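PDB 6F72: VAO-type flavoprotein oxidase VAO615 from Myceliophthora thermophila, which probably acts as an oxidase on a still unidentified substrate, using a bicovalently bound FAD that, once reduced, reacts rapidly with molecular oxygen. Local coordinates for residues 44-47 against 48-52; 134-137 against 138-142; 199-203 against 204-208. One frame throughout, in Å; residues are numbered along the deposited sequence.

Contact 1: 44-47 against 48-52; sequences AKLN and KTLNG. With NAG (2-acetamido-2-deoxy-beta-D-glucopyranose), chain B.
K45 O is held by two donors of T49, one on each face of its carbonyl plane: OG1 at 2.9 Å and the backbone N at 3.3 Å. This is the last turn of helix 40-49, which ends in a Schellman motif. A chi1 of -43° puts the hydroxyl beside T49's own backbone N, folded back against the preceding turn, where it can join that N-H at K45 O. One residue on, L50 N binds L46 O in the ordinary helical way, and the two leucine side chains cross obliquely, L46 CG lying 3.8 Å from L50 CD1.

Then the chain unwinds. N51 takes a positive phi of 61°, and two bonds run back into the turn: N51 N reaches K48 O at 2.8 Å, and G52 N reaches N47 O, also at 2.8 Å, with the donor nearly in line with the carbonyl. That second bond brings G52 back beside N47, the glycosylated asparagine. CG of N47 stands anti to the backbone N (chi1 -161°), and the amide projects from there with its two ends doing different work. OD1 accepts a hydrogen bond from L54 N, just past the turn and at the start of strand 54-56, which would limit rotation of the amide. ND2 carries the sugar through a 1.4 Å bond to NAG C1. The helix end and the root of the glycan therefore share one asparagine, and the sugar ring oxygen O5 comes to rest 3.5 Å from G52 CA.

Contact 2: 134-137 against 138-142; sequences ADVQ and AALKF
L140 folds back over the carbonyl of V136, one turn earlier in helix 133-146. Its CB lies 3.4 Å from V136 O, and CG, set beside the backbone N by a chi1 of -67°, comes to 3.3 Å from the same oxygen. At the tip CD1 reaches V136 CG1 at 3.8 Å, and the two side chains lie next to each other, pointing the same way. The oxygen beneath L140 is already engaged, because L140 N donates to it at 2.8 Å in a nearly straight bond. Further out, both residues pack on V257 of strand 251-257. V136 also meets L171 of strand 169-172, and L140 touches F552.

The same spacing of four residues repeats round the helix. A138 N binds A134 O, A139 N binds D135 O at 3.0 Å, and K141 N binds Q137 O, with the methyls of A138 and A139 each resting near the carbonyl oxygen that its own N-H uses. K141 CG likewise passes 3.3 Å from Q137 O before the chain bends away.

The polar ends of 134-137 find partners beyond the two segments. D135 OD2 bonds to T131 OG1 before the helix, while Q137 NE2 bonds to G261 O. V136, A139 and L140 settle the helix on strands 169-172 and 251-257, while A138 turns to T49 and L50. Backbone carbonyls lying beneath these carbons are satisfied by N-H groups of the helix itself, so burying them should carry little polar cost.

Contact 3: 199-203 against 204-208; sequences AGVEG and FEAYA
This is a local capping contact at the buried start of helix 203-212, where the chain leaves strand 193-198 and turns past the FAD, which touches A199. E202 occupies the N-cap position. Its backbone N donates to OE1 of E205, three residues on, at 2.9 Å and an N-H...O angle of 167°, close to the carboxylate's own C-O direction. In return E202 O takes A206 N in a straight bond of 2.9 Å and E205 N in a weak one.

The two carboxylates stand nearly perpendicular, with E202 OE2 4.1 Å from E205 OE1. K177 bridges to both by salt bridges and also bonds G200 O, which would offset their mutual repulsion.

F204 has its CG wedged between its backbone N and carbonyl carbon (chi1 71°). The ring is thereby laid alongside E202, with CE1 3.6 Å from E202 CB. Around the turn, G203 O accepts from Y207 N and lies over one face of that tyrosine's ring, 3.1 Å above its plane, while Y207 OH bonds G220 O.

On the residue before the cap, V201 CG1 approaches A206 CB at 4.1 Å. The E205 carboxylate on the N-cap N-H is one half of a capping box, and V201 with A206 occupies the N' and N4 positions of a hydrophobic staple, here at a strand-turn-helix junction beside the flavin cofactor.

How the contacts relate
Contacts 1 and 2 are neighbours, their centres about 10 Å apart: helix 40-49 lies on helix 133-146, with L46 CD2 3.5 Å from F142 CD1 and T49 CG2 3.7 Å from A138 CB. Both are only partly buried and lie far from the chain's centre. Contact 3 is buried deeper, about 25 Å from contact 2 between centres, and touches neither. It shares with contact 2 the FAD-binding region. One helix is seen at its C-terminal end, one along its first turns and one at its N-terminal end: 44-52 closes with backbone bonds and a threonine hydroxyl beside a sugar, 134-142 adds apolar packing on strands to regular helical bonds, and 199-208 gathers two carboxylates on a lysine.

Contact 1: 44-47 against 48-52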
ATOM      1  N   ALA A  44      26.578 -17.602 -10.309  1.00 37.72           N
ATOM      2  CA  ALA A  44      26.283 -19.023 -10.541  1.00 38.61           C
ATOM      3  C   ALA A  44      26.313 -19.856  -9.244  1.00 38.83           C
ATOM      4  O   ALA A  44      25.445 -20.695  -9.026  1.00 38.69           O
ATOM      5  CB  ALA A  44      27.227 -19.617 -11.583  1.00 40.04           C
ATOM      6  N   LYS A  45      27.311 -19.600  -8.399  1.00 39.39           N
ATOM      7  CA  LYS A  45      27.487 -20.270  -7.108  1.00 40.12           C
ATOM      8  C   LYS A  45      26.300 -19.981  -6.161  1.00 39.07           C
ATOM      9  O   LYS A  45      25.825 -20.890  -5.467  1.00 39.22           O
ATOM     10  CB  LYS A  45      28.845 -19.856  -6.509  1.00 41.02           C
ATOM     11  CG  LYS A  45      29.126 -20.205  -5.050  1.00 41.38           C
ATOM     12  CD  LYS A  45      29.947 -19.096  -4.392  1.00 41.49           C
ATOM     13  CE  LYS A  45      29.058 -17.975  -3.840  1.00 40.14           C
ATOM     14  NZ  LYS A  45      29.667 -16.610  -3.907  1.00 39.96           N
ATOM     15  N   LEU A  46      25.821 -18.732  -6.154  1.00 38.08           N
ATOM     16  CA  LEU A  46      24.579 -18.383  -5.456  1.00 37.33           C
ATOM     17  C   LEU A  46      23.391 -19.111  -6.087  1.00 37.72           C
ATOM     18  O   LEU A  46      22.560 -19.679  -5.373  1.00 37.55           O
ATOM     19  CB  LEU A  46      24.335 -16.857  -5.410  1.00 36.08           C
ATOM     20  CG  LEU A  46      22.999 -16.349  -4.825  1.00 34.87           C
ATOM     21  CD1 LEU A  46      22.797 -16.735  -3.362  1.00 34.73           C
ATOM     22  CD2 LEU A  46      22.828 -14.850  -5.006  1.00 33.98           C
ATOM     23  N   ASN A  47      23.337 -19.111  -7.419  1.00 38.62           N
ATOM     24  CA  ASN A  47      22.264 -19.777  -8.157  1.00 39.52           C
ATOM     25  C   ASN A  47      22.149 -21.290  -7.847  1.00 39.68           C
ATOM     26  O   ASN A  47      21.035 -21.826  -7.785  1.00 39.34           O
ATOM     27  CB  ASN A  47      22.410 -19.527  -9.661  1.00 41.73           C
ATOM     28  CG  ASN A  47      21.126 -19.787 -10.425  1.00 44.19           C
ATOM     29  OD1 ASN A  47      20.051 -19.893  -9.837  1.00 43.02           O
ATOM     30  ND2 ASN A  47      21.236 -19.888 -11.754  1.00 48.11           N
ATOM     31  N   LYS A  48      23.295 -21.953  -7.651  1.00 39.79           N
ATOM     32  CA  LYS A  48      23.342 -23.360  -7.224  1.00 40.42           C
ATOM     33  C   LYS A  48      22.701 -23.538  -5.837  1.00 39.50           C
ATOM     34  O   LYS A  48      21.742 -24.299  -5.692  1.00 39.47           O
ATOM     35  CB  LYS A  48      24.784 -23.882  -7.226  1.00 41.69           C
ATOM     36  CG  LYS A  48      24.921 -25.380  -6.990  1.00 43.29           C
ATOM     37  CD  LYS A  48      26.359 -25.745  -6.644  1.00 44.48           C
ATOM     38  CE  LYS A  48      26.517 -27.207  -6.262  1.00 45.89           C
ATOM     39  NZ  LYS A  48      26.675 -28.094  -7.445  1.00 47.38           N
ATOM     40  N   THR A  49      23.234 -22.809  -4.850  1.00 38.54           N
ATOM     41  CA  THR A  49      22.690 -22.725  -3.489  1.00 37.76           C
ATOM     42  C   THR A  49      21.172 -22.515  -3.490  1.00 36.89           C
ATOM     43  O   THR A  49      20.453 -23.144  -2.703  1.00 37.19           O
ATOM     44  CB  THR A  49      23.356 -21.586  -2.683  1.00 37.08           C
ATOM     45  OG1 THR A  49      24.770 -21.593  -2.906  1.00 37.88           O
ATOM     46  CG2 THR A  49      23.111 -21.760  -1.205  1.00 37.04           C
ATOM     47  N   LEU A  50      20.704 -21.646  -4.389  1.00 35.80           N
ATOM     48  CA  LEU A  50      19.283 -21.318  -4.548  1.00 34.93           C
ATOM     49  C   LEU A  50      18.468 -22.318  -5.376  1.00 35.60           C
ATOM     50  O   LEU A  50      17.288 -22.063  -5.672  1.00 35.21           O
ATOM     51  CB  LEU A  50      19.136 -19.917  -5.160  1.00 33.74           C
ATOM     52  CG  LEU A  50      19.563 -18.725  -4.309  1.00 32.85           C
ATOM     53  CD1 LEU A  50      19.393 -17.428  -5.094  1.00 32.00           C
ATOM     54  CD2 LEU A  50      18.779 -18.670  -3.003  1.00 32.44           C
ATOM     55  N   ASN A  51      19.104 -23.431  -5.769  1.00 36.73           N
ATOM     56  CA  ASN A  51      18.441 -24.519  -6.509  1.00 37.58           C
ATOM     57  C   ASN A  51      17.879 -23.998  -7.873  1.00 36.96           C
ATOM     58  O   ASN A  51      16.781 -24.355  -8.308  1.00 37.36           O
ATOM     59  CB  ASN A  51      17.411 -25.157  -5.532  1.00 38.36           C
ATOM     60  CG  ASN A  51      16.333 -25.993  -6.205  1.00 39.76           C
ATOM     61  OD1 ASN A  51      16.601 -26.821  -7.082  1.00 41.08           O
ATOM     62  ND2 ASN A  51      15.088 -25.793  -5.761  1.00 39.77           N
ATOM     63  N   GLY A  52      18.652 -23.130  -8.533  1.00 35.98           N
ATOM     64  CA  GLY A  52      18.241 -22.510  -9.799  1.00 35.28           C
ATOM     65  C   GLY A  52      17.272 -21.329  -9.729  1.00 33.92           C
ATOM     66  O   GLY A  52      16.737 -20.903 -10.760  1.00 33.81           O
TER
HETATM   67  C1  NAG B   1      20.115 -20.129 -12.638  1.00 29.92           C
HETATM   68  C2  NAG B   1      20.002 -19.375 -13.975  1.00 34.81           C
HETATM   69  C3  NAG B   1      18.671 -19.705 -14.644  1.00 36.62           C
HETATM   70  C4  NAG B   1      18.499 -21.212 -14.873  1.00 39.04           C
HETATM   71  C5  NAG B   1      18.830 -22.064 -13.628  1.00 36.30           C
HETATM   72  C6  NAG B   1      19.343 -23.440 -14.050  1.00 36.69           C
HETATM   73  C7  NAG B   1      21.280 -17.262 -13.671  1.00 35.68           C
HETATM   74  C8  NAG B   1      21.133 -15.784 -13.452  1.00 36.08           C
HETATM   75  N2  NAG B   1      20.128 -17.936 -13.776  1.00 34.84           N
HETATM   76  O3  NAG B   1      18.592 -19.028 -15.899  1.00 37.98           O
HETATM   77  O4  NAG B   1      17.159 -21.479 -15.338  1.00 45.13           O
HETATM   78  O5  NAG B   1      19.864 -21.542 -12.767  1.00 32.19           O
HETATM   79  O6  NAG B   1      18.256 -24.269 -14.474  1.00 39.02           O
HETATM   80  O7  NAG B   1      22.385 -17.783 -13.734  1.00 36.48           O

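Contact 2: 134-137 against 138-142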
ATOM      1  N   ALA A 134      15.315 -20.897   3.519  1.00 26.60           N
ATOM      2  CA  ALA A 134      16.672 -21.236   3.101  1.00 27.17           C
ATOM      3  C   ALA A 134      17.182 -20.311   1.989  1.00 26.92           C
ATOM      4  O   ALA A 134      18.307 -19.806   2.066  1.00 27.09           O
ATOM      5  CB  ALA A 134      16.742 -22.702   2.691  1.00 28.00           C
ATOM      6  N   ASP A 135      16.324 -20.062   0.997  1.00 26.50           N
ATOM      7  CA  ASP A 135      16.604 -19.127  -0.101  1.00 26.25           C
ATOM      8  C   ASP A 135      16.988 -17.727   0.390  1.00 25.65           C
ATOM      9  O   ASP A 135      17.935 -17.123  -0.132  1.00 25.82           O
ATOM     10  CB  ASP A 135      15.406 -19.059  -1.058  1.00 25.99           C
ATOM     11  CG  ASP A 135      15.223 -20.343  -1.852  1.00 26.77           C
ATOM     12  OD1 ASP A 135      16.136 -21.194  -1.821  1.00 27.47           O
ATOM     13  OD2 ASP A 135      14.180 -20.503  -2.522  1.00 26.68           O
ATOM     14  N   VAL A 136      16.262 -17.249   1.406  1.00 24.92           N
ATOM     15  CA  VAL A 136      16.498 -15.940   2.040  1.00 24.29           C
ATOM     16  C   VAL A 136      17.827 -15.956   2.798  1.00 24.65           C
ATOM     17  O   VAL A 136      18.657 -15.079   2.601  1.00 24.63           O
ATOM     18  CB  VAL A 136      15.328 -15.531   2.967  1.00 23.67           C
ATOM     19  CG1 VAL A 136      15.583 -14.177   3.620  1.00 23.24           C
ATOM     20  CG2 VAL A 136      14.014 -15.511   2.204  1.00 23.35           C
ATOM     21  N   GLN A 137      18.025 -16.972   3.640  1.00 25.02           N
ATOM     22  CA  GLN A 137      19.270 -17.145   4.386  1.00 25.58           C
ATOM     23  C   GLN A 137      20.486 -17.165   3.458  1.00 26.23           C
ATOM     24  O   GLN A 137      21.492 -16.511   3.741  1.00 26.51           O
ATOM     25  CB  GLN A 137      19.220 -18.419   5.235  1.00 26.01           C
ATOM     26  CG  GLN A 137      18.302 -18.322   6.454  1.00 25.49           C
ATOM     27  CD  GLN A 137      17.967 -19.680   7.073  1.00 25.93           C
ATOM     28  OE1 GLN A 137      18.059 -20.725   6.419  1.00 26.36           O
ATOM     29  NE2 GLN A 137      17.558 -19.661   8.345  1.00 25.72           N
ATOM     30  N   ALA A 138      20.375 -17.909   2.356  1.00 26.55           N
ATOM     31  CA  ALA A 138      21.421 -17.979   1.332  1.00 27.26           C
ATOM     32  C   ALA A 138      21.699 -16.612   0.703  1.00 26.86           C
ATOM     33  O   ALA A 138      22.859 -16.186   0.632  1.00 27.37           O
ATOM     34  CB  ALA A 138      21.049 -18.996   0.259  1.00 27.62           C
ATOM     35  N   ALA A 139      20.634 -15.931   0.274  1.00 26.05           N
ATOM     36  CA  ALA A 139      20.740 -14.622  -0.372  1.00 25.69           C
ATOM     37  C   ALA A 139      21.337 -13.555   0.542  1.00 25.51           C
ATOM     38  O   ALA A 139      22.196 -12.772   0.105  1.00 25.65           O
ATOM     39  CB  ALA A 139      19.395 -14.180  -0.914  1.00 24.97           C
ATOM     40  N   LEU A 140      20.895 -13.554   1.805  1.00 25.22           N
ATOM     41  CA  LEU A 140      21.437 -12.667   2.838  1.00 25.19           C
ATOM     42  C   LEU A 140      22.921 -12.927   3.090  1.00 26.15           C
ATOM     43  O   LEU A 140      23.703 -11.985   3.177  1.00 26.28           O
ATOM     44  CB  LEU A 140      20.639 -12.778   4.149  1.00 24.73           C
ATOM     45  CG  LEU A 140      19.184 -12.289   4.226  1.00 23.90           C
ATOM     46  CD1 LEU A 140      18.538 -12.712   5.540  1.00 23.76           C
ATOM     47  CD2 LEU A 140      19.070 -10.779   4.061  1.00 23.35           C
ATOM     48  N   LYS A 141      23.309 -14.200   3.181  1.00 27.00           N
ATOM     49  CA  LYS A 141      24.721 -14.555   3.386  1.00 28.14           C
ATOM     50  C   LYS A 141      25.570 -14.062   2.221  1.00 28.63           C
ATOM     51  O   LYS A 141      26.641 -13.477   2.427  1.00 29.12           O
ATOM     52  CB  LYS A 141      24.922 -16.068   3.556  1.00 28.94           C
ATOM     53  CG  LYS A 141      24.549 -16.585   4.921  1.00 28.96           C
ATOM     54  CD  LYS A 141      25.492 -17.692   5.370  1.00 30.09           C
ATOM     55  CE  LYS A 141      25.419 -17.892   6.879  1.00 30.13           C
ATOM     56  NZ  LYS A 141      25.641 -16.625   7.643  1.00 29.77           N
ATOM     57  N   PHE A 142      25.074 -14.306   1.007  1.00 28.57           N
ATOM     58  CA  PHE A 142      25.746 -13.907  -0.221  1.00 29.06           C
ATOM     59  C   PHE A 142      25.895 -12.390  -0.304  1.00 28.65           C
ATOM     60  O   PHE A 142      26.997 -11.886  -0.567  1.00 29.25           O
ATOM     61  CB  PHE A 142      24.983 -14.434  -1.440  1.00 28.96           C
ATOM     62  CG  PHE A 142      25.587 -14.031  -2.761  1.00 29.41           C
ATOM     63  CD1 PHE A 142      25.220 -12.833  -3.382  1.00 28.82           C
ATOM     64  CD2 PHE A 142      26.533 -14.845  -3.385  1.00 30.50           C
ATOM     65  CE1 PHE A 142      25.782 -12.466  -4.598  1.00 29.27           C
ATOM     66  CE2 PHE A 142      27.093 -14.478  -4.595  1.00 30.95           C
ATOM     67  CZ  PHE A 142      26.717 -13.286  -5.202  1.00 30.27           C
TER

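Contact 3: 199-203 against 204-208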
ATOM      1  N   ALA A 199       3.908 -14.925   2.384  1.00 21.93           N
ATOM      2  CA  ALA A 199       4.269 -13.530   2.132  1.00 21.59           C
ATOM      3  C   ALA A 199       3.804 -12.933   0.789  1.00 21.53           C
ATOM      4  O   ALA A 199       3.651 -11.715   0.677  1.00 21.25           O
ATOM      5  CB  ALA A 199       5.765 -13.345   2.311  1.00 21.69           C
ATOM      6  N   GLY A 200       3.569 -13.789  -0.205  1.00 21.92           N
ATOM      7  CA  GLY A 200       3.127 -13.358  -1.534  1.00 22.07           C
ATOM      8  C   GLY A 200       1.621 -13.367  -1.735  1.00 22.18           C
ATOM      9  O   GLY A 200       1.151 -13.027  -2.814  1.00 22.21           O
ATOM     10  N   VAL A 201       0.858 -13.750  -0.709  1.00 22.20           N
ATOM     11  CA  VAL A 201      -0.614 -13.782  -0.815  1.00 22.54           C
ATOM     12  C   VAL A 201      -1.147 -12.354  -1.055  1.00 22.51           C
ATOM     13  O   VAL A 201      -0.826 -11.418  -0.306  1.00 22.13           O
ATOM     14  CB  VAL A 201      -1.304 -14.462   0.407  1.00 22.52           C
ATOM     15  CG1 VAL A 201      -2.829 -14.397   0.305  1.00 22.60           C
ATOM     16  CG2 VAL A 201      -0.868 -15.920   0.533  1.00 22.91           C
ATOM     17  N   GLU A 202      -1.920 -12.210  -2.129  1.00 23.12           N
ATOM     18  CA  GLU A 202      -2.495 -10.920  -2.531  1.00 23.39           C
ATOM     19  C   GLU A 202      -3.939 -10.826  -2.063  1.00 23.77           C
ATOM     20  O   GLU A 202      -4.552 -11.844  -1.748  1.00 24.38           O
ATOM     21  CB  GLU A 202      -2.390 -10.738  -4.056  1.00 23.66           C
ATOM     22  CG  GLU A 202      -0.955 -10.648  -4.545  1.00 23.63           C
ATOM     23  CD  GLU A 202      -0.846 -10.603  -6.047  1.00 24.06           C
ATOM     24  OE1 GLU A 202      -0.978  -9.502  -6.621  1.00 24.00           O
ATOM     25  OE2 GLU A 202      -0.630 -11.675  -6.655  1.00 24.48           O
ATOM     26  N   GLY A 203      -4.467  -9.611  -1.989  1.00 23.98           N
ATOM     27  CA  GLY A 203      -5.825  -9.359  -1.499  1.00 24.55           C
ATOM     28  C   GLY A 203      -6.880 -10.314  -2.018  1.00 25.32           C
ATOM     29  O   GLY A 203      -7.629 -10.882  -1.218  1.00 25.53           O
ATOM     30  N   PHE A 204      -6.896 -10.526  -3.338  1.00 25.99           N
ATOM     31  CA  PHE A 204      -7.857 -11.429  -4.009  1.00 26.93           C
ATOM     32  C   PHE A 204      -7.739 -12.905  -3.605  1.00 27.28           C
ATOM     33  O   PHE A 204      -8.745 -13.619  -3.556  1.00 27.71           O
ATOM     34  CB  PHE A 204      -7.822 -11.261  -5.539  1.00 27.41           C
ATOM     35  CG  PHE A 204      -6.574 -11.804  -6.211  1.00 27.68           C
ATOM     36  CD1 PHE A 204      -5.432 -11.001  -6.373  1.00 27.48           C
ATOM     37  CD2 PHE A 204      -6.553 -13.104  -6.729  1.00 28.17           C
ATOM     38  CE1 PHE A 204      -4.294 -11.494  -7.014  1.00 27.68           C
ATOM     39  CE2 PHE A 204      -5.417 -13.603  -7.370  1.00 28.50           C
ATOM     40  CZ  PHE A 204      -4.285 -12.801  -7.510  1.00 28.21           C
ATOM     41  N   GLU A 205      -6.508 -13.336  -3.328  1.00 27.29           N
ATOM     42  CA  GLU A 205      -6.228 -14.668  -2.814  1.00 27.83           C
ATOM     43  C   GLU A 205      -6.702 -14.802  -1.363  1.00 27.86           C
ATOM     44  O   GLU A 205      -7.394 -15.774  -1.022  1.00 28.33           O
ATOM     45  CB  GLU A 205      -4.737 -15.001  -2.979  1.00 27.92           C
ATOM     46  CG  GLU A 205      -4.374 -15.392  -4.416  1.00 28.49           C
ATOM     47  CD  GLU A 205      -2.922 -15.138  -4.795  1.00 28.50           C
ATOM     48  OE1 GLU A 205      -2.205 -14.413  -4.068  1.00 28.33           O
ATOM     49  OE2 GLU A 205      -2.493 -15.671  -5.838  1.00 28.82           O
ATOM     50  N   ALA A 206      -6.357 -13.819  -0.528  1.00 27.38           N
ATOM     51  CA  ALA A 206      -6.847 -13.758   0.853  1.00 27.40           C
ATOM     52  C   ALA A 206      -8.383 -13.805   0.921  1.00 28.02           C
ATOM     53  O   ALA A 206      -8.936 -14.534   1.748  1.00 28.46           O
ATOM     54  CB  ALA A 206      -6.305 -12.524   1.565  1.00 26.70           C
ATOM     55  N   TYR A 207      -9.058 -13.077   0.030  1.00 28.58           N
ATOM     56  CA  TYR A 207     -10.531 -13.009   0.007  1.00 29.33           C
ATOM     57  C   TYR A 207     -11.189 -14.289  -0.469  1.00 30.27           C
ATOM     58  O   TYR A 207     -12.201 -14.699   0.106  1.00 30.75           O
ATOM     59  CB  TYR A 207     -11.044 -11.833  -0.838  1.00 29.51           C
ATOM     60  CG  TYR A 207     -10.602 -10.460  -0.370  1.00 29.13           C
ATOM     61  CD1 TYR A 207     -10.211 -10.232   0.960  1.00 28.82           C
ATOM     62  CD2 TYR A 207     -10.589  -9.381  -1.254  1.00 29.24           C
ATOM     63  CE1 TYR A 207      -9.798  -8.981   1.384  1.00 28.62           C
ATOM     64  CE2 TYR A 207     -10.182  -8.117  -0.835  1.00 28.95           C
ATOM     65  CZ  TYR A 207      -9.789  -7.925   0.478  1.00 28.58           C
ATOM     66  OH  TYR A 207      -9.389  -6.681   0.903  1.00 28.39           O
ATOM     67  N   ALA A 208     -10.626 -14.904  -1.517  1.00 30.63           N
ATOM     68  CA  ALA A 208     -11.072 -16.218  -1.989  1.00 31.64           C
ATOM     69  C   ALA A 208     -10.955 -17.263  -0.871  1.00 32.05           C
ATOM     70  O   ALA A 208     -11.886 -18.042  -0.652  1.00 32.69           O
ATOM     71  CB  ALA A 208     -10.300 -16.654  -3.239  1.00 31.57           C
TER